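Local coordinates for Sts-2 protein (Mus musculus, PDB 3D4I) that acts through this histidine phosphatase (PGM) domain as an acid-dependent phosphatase and, as a whole protein, probably opposes CBL-mediated down-regulation of activated receptor tyrosine kinases, at residues 20-23 and 28-31; 103-108 and 149-154; 173-178 and 206-211; 238-243 and 249-254. All blocks are in the same frame, centred on the assembly; numbering follows the deposited sequence.

Contact 1 (20-23 and 28-31); sequences RVDQ and SWLQ
Val21 and Asp22 meet one large partner, the indole of Trp29, in a small buried contact between two consecutive short helices, 21-25 and 29-32. These helices come soon after the RHG signature that marks the histidine phosphatase fold. Arg20, at the start of the first segment, holds the Asp22 carboxylate side-on. Its NE reaches Asp22 OD1 at 2.8 Å and its NH2 reaches Asp22 OD2 at 3.0 Å. Each bond uses a syn lone pair, though both oxygens lie out of the guanidinium plane, the second by 34°. The turn itself is closed by the backbone bond from Gln23 N to Arg20 O. Val21, next along, is modelled in two conformers; in the one described it sends CG2 over one face of the indole, toward its rim, and the contact is less certain for the other. This methyl sits 3.8 Å from the centroid of the six-membered ring of Trp29, a CH-pi contact. Asp22 touches with its methylene rather than its acid group. CB lies 3.4 Å from Trp29 CD1, while, with CG set between the backbone N and the carbonyl carbon (chi1 60°), the carboxylate turns to Arg20. Pro66 packs on both Val21 and Trp29. Across the indole from Val21, Leu30 completes a sandwich made from within the second helix, its CB 3.9 Å above the plane of the Trp29 ring.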
loop_
_atom_site.group_PDB
_atom_site.type_symbol
_atom_site.label_atom_id
_atom_site.label_comp_id
_atom_site.label_asym_id
_atom_site.label_seq_id
_atom_site.Cartn_x
_atom_site.Cartn_y
_atom_site.Cartn_z
ATOM N N ARG A 20 -6.322 4.875 -8.259
ATOM C CA ARG A 20 -7.262 4.221 -9.163
ATOM C C ARG A 20 -6.533 3.297 -10.156
ATOM O O ARG A 20 -5.398 3.579 -10.578
ATOM C CB ARG A 20 -8.158 5.264 -9.863
ATOM C CG ARG A 20 -7.438 6.418 -10.480
ATOM C CD ARG A 20 -8.367 7.570 -10.879
ATOM N NE ARG A 20 -9.135 7.254 -12.070
ATOM C CZ ARG A 20 -9.881 8.138 -12.733
ATOM N NH1 ARG A 20 -9.935 9.420 -12.323
ATOM N NH2 ARG A 20 -10.546 7.745 -13.820
ATOM N N VAL A 21 -7.147 2.151 -10.465
ATOM C CA VAL A 21 -6.457 1.126 -11.273
ATOM C C VAL A 21 -5.989 1.695 -12.590
ATOM O O VAL A 21 -4.895 1.354 -13.049
ATOM C CB VAL A 21 -7.312 -0.152 -11.578
ATOM C CG1 VAL A 21 -7.331 -1.061 -10.373
ATOM C CG2 VAL A 21 -8.699 0.206 -12.051
ATOM N N ASP A 22 -6.793 2.574 -13.186
ATOM C CA ASP A 22 -6.402 3.130 -14.493
ATOM C C ASP A 22 -5.252 4.140 -14.445
ATOM O O ASP A 22 -4.687 4.444 -15.487
ATOM C CB ASP A 22 -7.596 3.713 -15.264
ATOM C CG ASP A 22 -8.294 4.845 -14.524
ATOM O OD1 ASP A 22 -8.319 4.841 -13.279
ATOM O OD2 ASP A 22 -8.848 5.734 -15.194
ATOM N N GLN A 23 -4.889 4.641 -13.259
ATOM C CA GLN A 23 -3.729 5.555 -13.147
ATOM C C GLN A 23 -2.457 4.750 -13.416
ATOM O O GLN A 23 -1.469 5.261 -13.985
ATOM C CB GLN A 23 -3.559 6.150 -11.725
ATOM C CG GLN A 23 -2.597 7.333 -11.712
ATOM C CD GLN A 23 -2.220 7.812 -10.329
ATOM O OE1 GLN A 23 -3.055 7.904 -9.428
ATOM N NE2 GLN A 23 -0.949 8.157 -10.162
ATOM N N SER A 28 -6.382 1.358 -21.249
ATOM C CA SER A 28 -6.726 -0.026 -21.615
ATOM C C SER A 28 -6.888 -0.996 -20.440
ATOM O O SER A 28 -7.014 -2.189 -20.660
ATOM C CB SER A 28 -5.690 -0.588 -22.583
ATOM O OG SER A 28 -4.481 -0.977 -21.946
ATOM N N TRP A 29 -6.898 -0.484 -19.207
ATOM C CA TRP A 29 -6.959 -1.349 -18.003
ATOM C C TRP A 29 -8.098 -2.389 -18.077
ATOM O O TRP A 29 -7.901 -3.534 -17.713
ATOM C CB TRP A 29 -7.060 -0.500 -16.711
ATOM C CG TRP A 29 -8.442 0.043 -16.490
ATOM C CD1 TRP A 29 -8.967 1.184 -17.014
ATOM C CD2 TRP A 29 -9.502 -0.579 -15.740
ATOM N NE1 TRP A 29 -10.267 1.328 -16.625
ATOM C CE2 TRP A 29 -10.628 0.259 -15.844
ATOM C CE3 TRP A 29 -9.598 -1.762 -14.982
ATOM C CZ2 TRP A 29 -11.845 -0.034 -15.223
ATOM C CZ3 TRP A 29 -10.811 -2.062 -14.361
ATOM C CH2 TRP A 29 -11.917 -1.198 -14.486
ATOM N N LEU A 30 -9.283 -1.991 -18.532
ATOM C CA LEU A 30 -10.438 -2.914 -18.525
ATOM C C LEU A 30 -10.257 -4.113 -19.466
ATOM O O LEU A 30 -10.614 -5.247 -19.121
ATOM C CB LEU A 30 -11.768 -2.180 -18.745
ATOM C CG LEU A 30 -13.066 -3.007 -18.672
ATOM C CD1 LEU A 30 -13.169 -3.710 -17.317
ATOM C CD2 LEU A 30 -14.296 -2.119 -18.929
ATOM N N GLN A 31 -9.672 -3.866 -20.632
ATOM C CA GLN A 31 -9.359 -4.946 -21.582
ATOM C C GLN A 31 -8.253 -5.858 -21.058
ATOM O O GLN A 31 -8.255 -7.035 -21.357
ATOM C CB GLN A 31 -8.999 -4.400 -22.976
ATOM C CG GLN A 31 -10.166 -3.745 -23.719
ATOM C CD GLN A 31 -10.574 -2.433 -23.117
ATOM O OE1 GLN A 31 -9.735 -1.586 -22.848
ATOM N NE2 GLN A 31 -11.861 -2.266 -22.864
#

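Contact 2 (103-108 and 149-154); sequences TAKHIL and ANFNVD
The ammonium group of Lys105 stands over the face of the Phe151 ring, a cation-pi contact on a loop that has just left a helix. NZ lies 4.5 Å from the centroid of the Phe151 ring and only 10° off its normal. The lysine reaches this place fully stretched: CG is anti to the backbone N (chi1 175°), and each later torsion is likewise extended. The chain therefore runs straight out from helix 98-111 and lies across the phenylalanine, nearly perpendicular to it. Its methylenes share the work, with Lys105 CD 3.5 Å from Phe151 CE1 and Lys105 CB 3.8 Å from Phe151 CD1. Beyond the ring the lysine passes backbone carbonyls. Lys105 CE comes within 3.3 Å of Asn150 O, whereas Lys105 NZ stays 3.6 Å from both Ala149 O and Asn150 O. That spacing gives no hydrogen bond here, yet carbonyl oxygens at the C-terminal end of helix 143-148 would probably favour the positive charge. The buried Phe151 also packs on Leu146 of that helix. What presents the ring and the carbonyls to the lysine is a Schellman motif. Asn150, with its positive phi, is the C-prime residue, and the bonds from Phe151 N to Leu146 O and from Asn150 N to Lys147 O end the helix.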
loop_
_atom_site.group_PDB
_atom_site.type_symbol
_atom_site.label_atom_id
_atom_site.label_comp_id
_atom_site.label_asym_id
_atom_site.label_seq_id
_atom_site.Cartn_x
_atom_site.Cartn_y
_atom_site.Cartn_z
ATOM N N THR A 103 -13.075 4.301 -1.142
ATOM C CA THR A 103 -12.168 4.996 -0.205
ATOM C C THR A 103 -12.934 5.260 1.098
ATOM O O THR A 103 -12.419 4.980 2.189
ATOM C CB THR A 103 -11.603 6.305 -0.810
ATOM O OG1 THR A 103 -10.904 6.046 -2.028
ATOM C CG2 THR A 103 -10.605 6.993 0.174
ATOM N N ALA A 104 -14.169 5.778 0.985
ATOM C CA ALA A 104 -14.992 6.041 2.164
ATOM C C ALA A 104 -15.218 4.778 2.997
ATOM O O ALA A 104 -15.043 4.804 4.212
ATOM C CB ALA A 104 -16.343 6.680 1.771
ATOM N N LYS A 105 -15.612 3.680 2.346
ATOM C CA LYS A 105 -15.850 2.410 3.041
ATOM C C LYS A 105 -14.597 1.940 3.790
ATOM O O LYS A 105 -14.672 1.565 4.948
ATOM C CB LYS A 105 -16.330 1.332 2.046
ATOM C CG LYS A 105 -16.496 -0.104 2.640
ATOM C CD LYS A 105 -16.781 -1.132 1.504
ATOM C CE LYS A 105 -17.193 -2.512 1.997
ATOM N NZ LYS A 105 -17.281 -3.441 0.820
ATOM N N HIS A 106 -13.439 1.964 3.127
ATOM C CA HIS A 106 -12.205 1.442 3.750
ATOM C C HIS A 106 -11.761 2.284 4.958
ATOM O O HIS A 106 -11.368 1.750 5.997
ATOM C CB HIS A 106 -11.095 1.314 2.691
ATOM C CG HIS A 106 -11.342 0.221 1.699
ATOM N ND1 HIS A 106 -11.507 -1.099 2.067
ATOM C CD2 HIS A 106 -11.442 0.252 0.346
ATOM C CE1 HIS A 106 -11.709 -1.831 0.984
ATOM N NE2 HIS A 106 -11.684 -1.033 -0.071
ATOM N N ILE A 107 -11.872 3.601 4.840
ATOM C CA ILE A 107 -11.629 4.480 5.991
ATOM C C ILE A 107 -12.556 4.126 7.173
ATOM O O ILE A 107 -12.082 3.940 8.296
ATOM C CB ILE A 107 -11.783 5.977 5.602
ATOM C CG1 ILE A 107 -10.674 6.406 4.635
ATOM C CG2 ILE A 107 -11.795 6.882 6.839
ATOM C CD1 ILE A 107 -10.905 7.787 4.027
ATOM N N LEU A 108 -13.863 4.032 6.915
ATOM C CA LEU A 108 -14.839 3.689 7.951
ATOM C C LEU A 108 -14.607 2.323 8.601
ATOM O O LEU A 108 -14.819 2.168 9.804
ATOM C CB LEU A 108 -16.259 3.754 7.396
ATOM C CG LEU A 108 -16.910 5.139 7.246
ATOM C CD1 LEU A 108 -18.079 5.005 6.294
ATOM C CD2 LEU A 108 -17.384 5.680 8.606
ATOM N N ALA A 149 -23.360 -4.614 -2.767
ATOM C CA ALA A 149 -21.912 -4.781 -2.699
ATOM C C ALA A 149 -21.336 -4.468 -1.313
ATOM O O ALA A 149 -20.120 -4.313 -1.155
ATOM C CB ALA A 149 -21.241 -3.935 -3.773
ATOM N N ASN A 150 -22.221 -4.385 -0.319
ATOM C CA ASN A 150 -21.839 -4.226 1.085
ATOM C C ASN A 150 -21.285 -2.823 1.403
ATOM O O ASN A 150 -20.436 -2.670 2.272
ATOM C CB ASN A 150 -20.871 -5.347 1.527
ATOM C CG ASN A 150 -20.610 -5.354 3.031
ATOM O OD1 ASN A 150 -21.518 -5.138 3.844
ATOM N ND2 ASN A 150 -19.354 -5.595 3.408
ATOM N N PHE A 151 -21.770 -1.814 0.684
ATOM C CA PHE A 151 -21.517 -0.419 1.035
ATOM C C PHE A 151 -22.690 0.058 1.857
ATOM O O PHE A 151 -23.832 -0.009 1.400
ATOM C CB PHE A 151 -21.372 0.447 -0.220
ATOM C CG PHE A 151 -20.142 0.151 -1.014
ATOM C CD1 PHE A 151 -18.937 0.766 -0.707
ATOM C CD2 PHE A 151 -20.178 -0.751 -2.062
ATOM C CE1 PHE A 151 -17.797 0.489 -1.438
ATOM C CE2 PHE A 151 -19.040 -1.035 -2.795
ATOM C CZ PHE A 151 -17.847 -0.416 -2.482
ATOM N N ASN A 152 -22.427 0.509 3.082
ATOM C CA ASN A 152 -23.486 0.976 3.964
ATOM C C ASN A 152 -23.906 2.398 3.591
ATOM O O ASN A 152 -23.702 3.335 4.358
ATOM C CB ASN A 152 -23.063 0.887 5.439
ATOM C CG ASN A 152 -24.215 1.166 6.402
ATOM O OD1 ASN A 152 -25.383 1.117 6.016
ATOM N ND2 ASN A 152 -23.887 1.455 7.662
ATOM N N VAL A 153 -24.478 2.534 2.398
ATOM C CA VAL A 153 -24.931 3.820 1.854
ATOM C C VAL A 153 -26.251 4.297 2.491
ATOM O O VAL A 153 -27.032 3.490 2.997
ATOM C CB VAL A 153 -25.057 3.739 0.314
ATOM C CG1 VAL A 153 -26.089 4.729 -0.210
ATOM C CG2 VAL A 153 -23.697 3.948 -0.365
ATOM N N ASP A 154 -26.477 5.610 2.482
ATOM C CA ASP A 154 -27.685 6.193 3.058
ATOM C C ASP A 154 -28.811 6.303 2.016
ATOM O O ASP A 154 -28.808 7.187 1.154
ATOM C CB ASP A 154 -27.385 7.555 3.702
ATOM C CG ASP A 154 -28.526 8.057 4.592
ATOM O OD1 ASP A 154 -29.668 7.552 4.458
ATOM O OD2 ASP A 154 -28.277 8.963 5.422
#

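Contact 3 (173-178 and 206-211); sequences DQYVER and LDSCTR
The helical turns that carry Tyr175 and Ser208 face each other without direct backbone bonding, and one water joins them. It donates to Val176 O at 2.9 Å and to Ser208 O at 2.7 Å, so it links the early part of helix 172-187 to the end of helix 205-208. The chain leaving helix 205-208 folds back on it: Asp207 O accepts from both Thr210 N and Arg211 N, and Thr210 OG1 donates to Leu206 O at 2.7 Å. The side-chain contact is a single pair of hydroxyls, Tyr175 OH and Ser208 OG, 2.9 Å apart. This is a probable hydrogen bond, for which the Ser204 carbonyl, a weak partner of Ser208 OG, competes. A first torsion of 165° swings the tyrosine ring away from the backbone N and brings its phenol oxygen to the serine, whose CB rests 3.8 Å from Tyr175 CE2. The other end of the ring is held by its own helix, since Tyr175 CD1 lies 3.5 Å above the guanidinium plane of Arg178, over its centre. Arg178 in turn bonds Glu170 and the carbonyls of Gly124, Phe126 and Glu127. A phenylalanine in place of Tyr175 would probably keep the ring packed but leave Ser208 OG without its phenol neighbour. Trp128 stacks on the Tyr175 ring, Ser208 packs on Cys179 and Cys209 on Met183, both of helix 172-187, while Leu206 and Thr210 lie against strand 236-241.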
loop_
_atom_site.group_PDB
_atom_site.type_symbol
_atom_site.label_atom_id
_atom_site.label_comp_id
_atom_site.label_asym_id
_atom_site.label_seq_id
_atom_site.Cartn_x
_atom_site.Cartn_y
_atom_site.Cartn_z
ATOM N N ASP A 173 -17.256 28.025 -13.684
ATOM C CA ASP A 173 -18.126 28.839 -12.817
ATOM C C ASP A 173 -19.322 28.057 -12.255
ATOM O O ASP A 173 -19.662 28.179 -11.068
ATOM C CB ASP A 173 -18.603 30.126 -13.522
ATOM C CG ASP A 173 -17.479 31.145 -13.729
ATOM O OD1 ASP A 173 -16.461 31.125 -12.996
ATOM O OD2 ASP A 173 -17.612 31.986 -14.645
ATOM N N GLN A 174 -19.954 27.262 -13.111
ATOM C CA GLN A 174 -21.080 26.420 -12.698
ATOM C C GLN A 174 -20.648 25.323 -11.743
ATOM O O GLN A 174 -21.347 25.053 -10.730
ATOM C CB GLN A 174 -21.767 25.822 -13.913
ATOM C CG GLN A 174 -22.637 26.852 -14.621
ATOM C CD GLN A 174 -23.154 26.386 -15.951
ATOM O OE1 GLN A 174 -22.545 25.551 -16.607
ATOM N NE2 GLN A 174 -24.292 26.943 -16.371
ATOM N N TYR A 175 -19.508 24.695 -12.070
ATOM C CA TYR A 175 -18.884 23.688 -11.190
ATOM C C TYR A 175 -18.620 24.231 -9.779
ATOM O O TYR A 175 -19.032 23.622 -8.790
ATOM C CB TYR A 175 -17.575 23.147 -11.808
ATOM C CG TYR A 175 -16.724 22.401 -10.796
ATOM C CD1 TYR A 175 -17.101 21.148 -10.342
ATOM C CD2 TYR A 175 -15.559 22.975 -10.273
ATOM C CE1 TYR A 175 -16.341 20.468 -9.402
ATOM C CE2 TYR A 175 -14.795 22.310 -9.322
ATOM C CZ TYR A 175 -15.188 21.051 -8.900
ATOM O OH TYR A 175 -14.462 20.374 -7.945
ATOM N N VAL A 176 -17.895 25.346 -9.681
ATOM C CA VAL A 176 -17.562 25.900 -8.354
ATOM C C VAL A 176 -18.823 26.302 -7.573
ATOM O O VAL A 176 -18.884 26.152 -6.342
ATOM C CB VAL A 176 -16.499 27.057 -8.402
ATOM C CG1 VAL A 176 -15.168 26.524 -8.945
ATOM C CG2 VAL A 176 -16.977 28.238 -9.225
ATOM N N GLU A 177 -19.827 26.778 -8.305
ATOM C CA GLU A 177 -21.113 27.149 -7.707
ATOM C C GLU A 177 -21.835 25.938 -7.138
ATOM O O GLU A 177 -22.266 25.996 -6.001
ATOM C CB GLU A 177 -22.004 27.926 -8.692
ATOM C CG GLU A 177 -23.366 28.373 -8.096
ATOM C CD GLU A 177 -23.254 29.243 -6.844
ATOM O OE1 GLU A 177 -22.143 29.737 -6.501
ATOM O OE2 GLU A 177 -24.299 29.432 -6.190
ATOM N N ARG A 178 -21.928 24.830 -7.884
ATOM C CA ARG A 178 -22.605 23.637 -7.314
ATOM C C ARG A 178 -21.858 22.978 -6.149
ATOM O O ARG A 178 -22.476 22.346 -5.286
ATOM C CB ARG A 178 -23.039 22.609 -8.377
ATOM C CG ARG A 178 -21.950 22.039 -9.262
ATOM C CD ARG A 178 -21.401 20.701 -8.738
ATOM N NE ARG A 178 -20.748 19.962 -9.824
ATOM C CZ ARG A 178 -19.871 18.981 -9.665
ATOM N NH1 ARG A 178 -19.502 18.589 -8.447
ATOM N NH2 ARG A 178 -19.358 18.398 -10.741
ATOM N N LEU A 206 -10.575 19.441 -2.901
ATOM C CA LEU A 206 -9.766 20.007 -1.816
ATOM C C LEU A 206 -9.742 21.536 -1.906
ATOM O O LEU A 206 -9.581 22.203 -0.889
ATOM C CB LEU A 206 -8.347 19.430 -1.739
ATOM C CG LEU A 206 -8.195 18.129 -0.918
ATOM C CD1 LEU A 206 -8.654 16.942 -1.729
ATOM C CD2 LEU A 206 -6.760 17.921 -0.470
ATOM N N ASP A 207 -9.936 22.060 -3.115
ATOM C CA ASP A 207 -10.080 23.502 -3.338
ATOM C C ASP A 207 -11.561 23.940 -3.348
ATOM O O ASP A 207 -11.978 24.832 -2.589
ATOM C CB ASP A 207 -9.383 23.932 -4.643
ATOM C CG ASP A 207 -9.269 25.454 -4.773
ATOM O OD1 ASP A 207 -8.625 26.073 -3.900
ATOM O OD2 ASP A 207 -9.781 26.039 -5.749
ATOM N N SER A 208 -12.353 23.315 -4.205
ATOM C CA SER A 208 -13.724 23.764 -4.428
ATOM C C SER A 208 -14.687 23.538 -3.261
ATOM O O SER A 208 -15.704 24.213 -3.189
ATOM C CB SER A 208 -14.292 23.127 -5.694
ATOM O OG SER A 208 -14.533 21.763 -5.457
ATOM N N CYS A 209 -14.390 22.583 -2.380
ATOM C CA CYS A 209 -15.242 22.321 -1.217
ATOM C C CYS A 209 -14.779 23.038 0.063
ATOM O O CYS A 209 -15.449 22.978 1.108
ATOM C CB CYS A 209 -15.455 20.808 -1.004
ATOM S SG CYS A 209 -16.381 20.026 -2.370
ATOM N N THR A 210 -13.639 23.724 -0.011
ATOM C CA THR A 210 -13.096 24.417 1.165
ATOM C C THR A 210 -13.164 25.927 1.012
ATOM O O THR A 210 -13.536 26.610 1.959
ATOM C CB THR A 210 -11.651 23.972 1.540
ATOM O OG1 THR A 210 -10.757 24.246 0.458
ATOM C CG2 THR A 210 -11.615 22.471 1.846
ATOM N N ARG A 211 -12.835 26.439 -0.174
ATOM C CA ARG A 211 -12.928 27.890 -0.440
ATOM C C ARG A 211 -14.272 28.524 -0.018
ATOM O O ARG A 211 -14.259 29.567 0.644
ATOM C CB ARG A 211 -12.565 28.217 -1.886
ATOM C CG ARG A 211 -11.072 28.051 -2.144
ATOM C CD ARG A 211 -10.662 28.540 -3.497
ATOM N NE ARG A 211 -10.554 29.995 -3.553
ATOM C CZ ARG A 211 -9.491 30.704 -3.173
ATOM N NH1 ARG A 211 -8.406 30.118 -2.680
ATOM N NH2 ARG A 211 -9.509 32.021 -3.310
HETATM O O HOH W 1 -16.334 26.084 -5.035
#

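Contact 4 (238-243 and 249-254); sequences FCEENR and DLVNPP
Phe238 and Val251 run alongside each other on one face of a beta hairpin and form its apolar centre. Phe238 CG stands opposite the backbone N (chi1 -171°), which lays the ring beside Val251 and under Pro254. Phe238 CD2 is 3.7 Å from Val251 CG1, and Pro254 CD sits over the face of the Phe238 ring, 4.0 Å from its centroid, as a CH-pi contact. With an alanine in place of Phe238, a gap is likely to open beneath Pro254, and Val251 to lose its aromatic neighbour. On the other face of the sheet, Cys239 SG meets Leu250 CD2 at 4.0 Å. Outward from the ring, Glu240 lays its extended chain across Val251, its OE1 3.6 Å from Val251 CG2. Backbone bonds stitch the strands: Val251 N to Phe238 O, Glu240 N to Asp249 O at 2.8 Å, and Asp249 N to Glu240 O. One water joins Phe238 N to Val251 O; at the polar edge another joins Glu240 O to the Asp249 carboxylate. The two short strands pair antiparallel but are strongly twisted, 130° between their directions. Strand 236-241 lies between 248-251 and strand 11-16, whose Leu13 packs on Phe238 and Pro254, and Trp268 of the second subunit rests on Leu250 and Pro253.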
loop_
_atom_site.group_PDB
_atom_site.type_symbol
_atom_site.label_atom_id
_atom_site.label_comp_id
_atom_site.label_asym_id
_atom_site.label_seq_id
_atom_site.Cartn_x
_atom_site.Cartn_y
_atom_site.Cartn_z
ATOM N N PHE A 238 -8.131 20.288 5.701
ATOM C CA PHE A 238 -8.958 20.287 6.918
ATOM C C PHE A 238 -9.401 21.717 7.281
ATOM O O PHE A 238 -8.555 22.634 7.367
ATOM C CB PHE A 238 -8.150 19.668 8.068
ATOM C CG PHE A 238 -8.942 19.400 9.320
ATOM C CD1 PHE A 238 -10.191 18.790 9.264
ATOM C CD2 PHE A 238 -8.408 19.716 10.568
ATOM C CE1 PHE A 238 -10.929 18.527 10.422
ATOM C CE2 PHE A 238 -9.122 19.447 11.746
ATOM C CZ PHE A 238 -10.392 18.849 11.669
ATOM N N CYS A 239 -10.703 21.912 7.487
ATOM C CA CYS A 239 -11.212 23.222 7.978
ATOM C C CYS A 239 -11.931 23.037 9.289
ATOM O O CYS A 239 -12.653 22.054 9.439
ATOM C CB CYS A 239 -12.167 23.842 6.976
ATOM S SG CYS A 239 -11.393 24.165 5.398
ATOM N N GLU A 240 -11.729 23.963 10.243
ATOM C CA GLU A 240 -12.493 23.954 11.494
ATOM C C GLU A 240 -13.313 25.226 11.674
ATOM O O GLU A 240 -12.873 26.304 11.288
ATOM C CB GLU A 240 -11.576 23.803 12.697
ATOM C CG GLU A 240 -10.986 22.422 12.857
ATOM C CD GLU A 240 -10.218 22.286 14.142
ATOM O OE1 GLU A 240 -9.598 23.278 14.559
ATOM O OE2 GLU A 240 -10.232 21.187 14.737
ATOM N N GLU A 241 -14.485 25.065 12.276
ATOM C CA GLU A 241 -15.415 26.169 12.525
ATOM C C GLU A 241 -15.262 26.735 13.935
ATOM O O GLU A 241 -15.274 25.991 14.919
ATOM C CB GLU A 241 -16.854 25.690 12.321
ATOM C CG GLU A 241 -17.920 26.804 12.353
ATOM C CD GLU A 241 -19.306 26.244 12.574
ATOM O OE1 GLU A 241 -19.448 25.371 13.455
ATOM O OE2 GLU A 241 -20.253 26.672 11.881
ATOM N N ASN A 242 -15.102 28.058 14.019
ATOM C CA ASN A 242 -15.286 28.774 15.289
ATOM C C ASN A 242 -16.795 28.939 15.534
ATOM O O ASN A 242 -17.472 29.617 14.762
ATOM C CB ASN A 242 -14.579 30.144 15.217
ATOM C CG ASN A 242 -14.662 30.932 16.522
ATOM O OD1 ASN A 242 -15.669 30.894 17.233
ATOM N ND2 ASN A 242 -13.603 31.672 16.832
ATOM N N ARG A 243 -17.308 28.312 16.591
ATOM C CA ARG A 243 -18.754 28.322 16.899
ATOM C C ARG A 243 -19.273 29.703 17.334
ATOM O O ARG A 243 -20.477 29.995 17.196
ATOM C CB ARG A 243 -19.097 27.235 17.930
ATOM C CG ARG A 243 -20.461 27.344 18.670
ATOM C CD ARG A 243 -21.707 26.943 17.841
ATOM N NE ARG A 243 -21.501 25.754 17.011
ATOM C CZ ARG A 243 -21.528 25.740 15.679
ATOM N NH1 ARG A 243 -21.784 26.851 14.987
ATOM N NH2 ARG A 243 -21.322 24.598 15.032
ATOM N N ASP A 249 -11.618 28.121 9.437
ATOM C CA ASP A 249 -10.192 28.335 9.191
ATOM C C ASP A 249 -9.582 27.015 8.723
ATOM O O ASP A 249 -9.979 25.955 9.202
ATOM C CB ASP A 249 -9.454 28.702 10.492
ATOM C CG ASP A 249 -9.889 30.029 11.081
ATOM O OD1 ASP A 249 -9.745 31.077 10.414
ATOM O OD2 ASP A 249 -10.357 30.013 12.238
ATOM N N LEU A 250 -8.612 27.101 7.820
ATOM C CA LEU A 250 -7.740 25.983 7.480
ATOM C C LEU A 250 -6.809 25.591 8.628
ATOM O O LEU A 250 -6.133 26.439 9.236
ATOM C CB LEU A 250 -6.875 26.354 6.303
ATOM C CG LEU A 250 -7.384 26.153 4.895
ATOM C CD1 LEU A 250 -6.407 26.832 3.990
ATOM C CD2 LEU A 250 -7.453 24.656 4.604
ATOM N N VAL A 251 -6.726 24.292 8.869
ATOM C CA VAL A 251 -6.071 23.750 10.045
ATOM C C VAL A 251 -5.229 22.575 9.532
ATOM O O VAL A 251 -5.562 22.000 8.492
ATOM C CB VAL A 251 -7.165 23.319 11.106
ATOM C CG1 VAL A 251 -6.611 22.446 12.193
ATOM C CG2 VAL A 251 -7.840 24.553 11.732
ATOM N N ASN A 252 -4.126 22.253 10.217
ATOM C CA ASN A 252 -3.377 21.037 9.905
ATOM C C ASN A 252 -4.333 19.844 9.972
ATOM O O ASN A 252 -5.061 19.708 10.963
ATOM C CB ASN A 252 -2.244 20.793 10.917
ATOM C CG ASN A 252 -1.063 21.759 10.772
ATOM O OD1 ASN A 252 -0.777 22.283 9.689
ATOM N ND2 ASN A 252 -0.348 21.975 11.883
ATOM N N PRO A 253 -4.360 18.973 8.930
ATOM C CA PRO A 253 -5.163 17.730 9.066
ATOM C C PRO A 253 -4.779 16.918 10.312
ATOM O O PRO A 253 -3.623 16.987 10.741
ATOM C CB PRO A 253 -4.835 16.956 7.780
ATOM C CG PRO A 253 -4.489 18.032 6.771
ATOM C CD PRO A 253 -3.736 19.079 7.599
ATOM N N PRO A 254 -5.739 16.171 10.900
ATOM C CA PRO A 254 -5.504 15.415 12.137
ATOM C C PRO A 254 -4.582 14.202 11.958
ATOM O O PRO A 254 -4.228 13.559 12.931
ATOM C CB PRO A 254 -6.907 14.923 12.512
ATOM C CG PRO A 254 -7.621 14.814 11.211
ATOM C CD PRO A 254 -7.131 16.012 10.427
HETATM O O HOH W 2 -5.669 21.599 5.749
HETATM O O HOH W 3 -11.509 27.702 13.633
#

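How the contacts relate
The four contacts illustrate how chemistry follows position in one fold. Contacts 1 and 3 are buried; contacts 2 and 4 are partly exposed. Each buried contact is small and rests on one aromatic residue, but contact 1 is apolar across its helices whereas contact 3 relies on hydroxyls and a water. Contact 2 brings a lysine to a helix end, and contact 4 alone is a backbone ladder, with much the largest interface. Contacts 3 and 4 touch, Thr210 CB lying 3.9 Å from Cys239 SG, so the turn following helix 205-208 packs on the hairpin. Both involve strand 236-241, whereas contacts 1 and 2 share no element. Contact 1 stands apart, about 35 Å from contact 4 between centres.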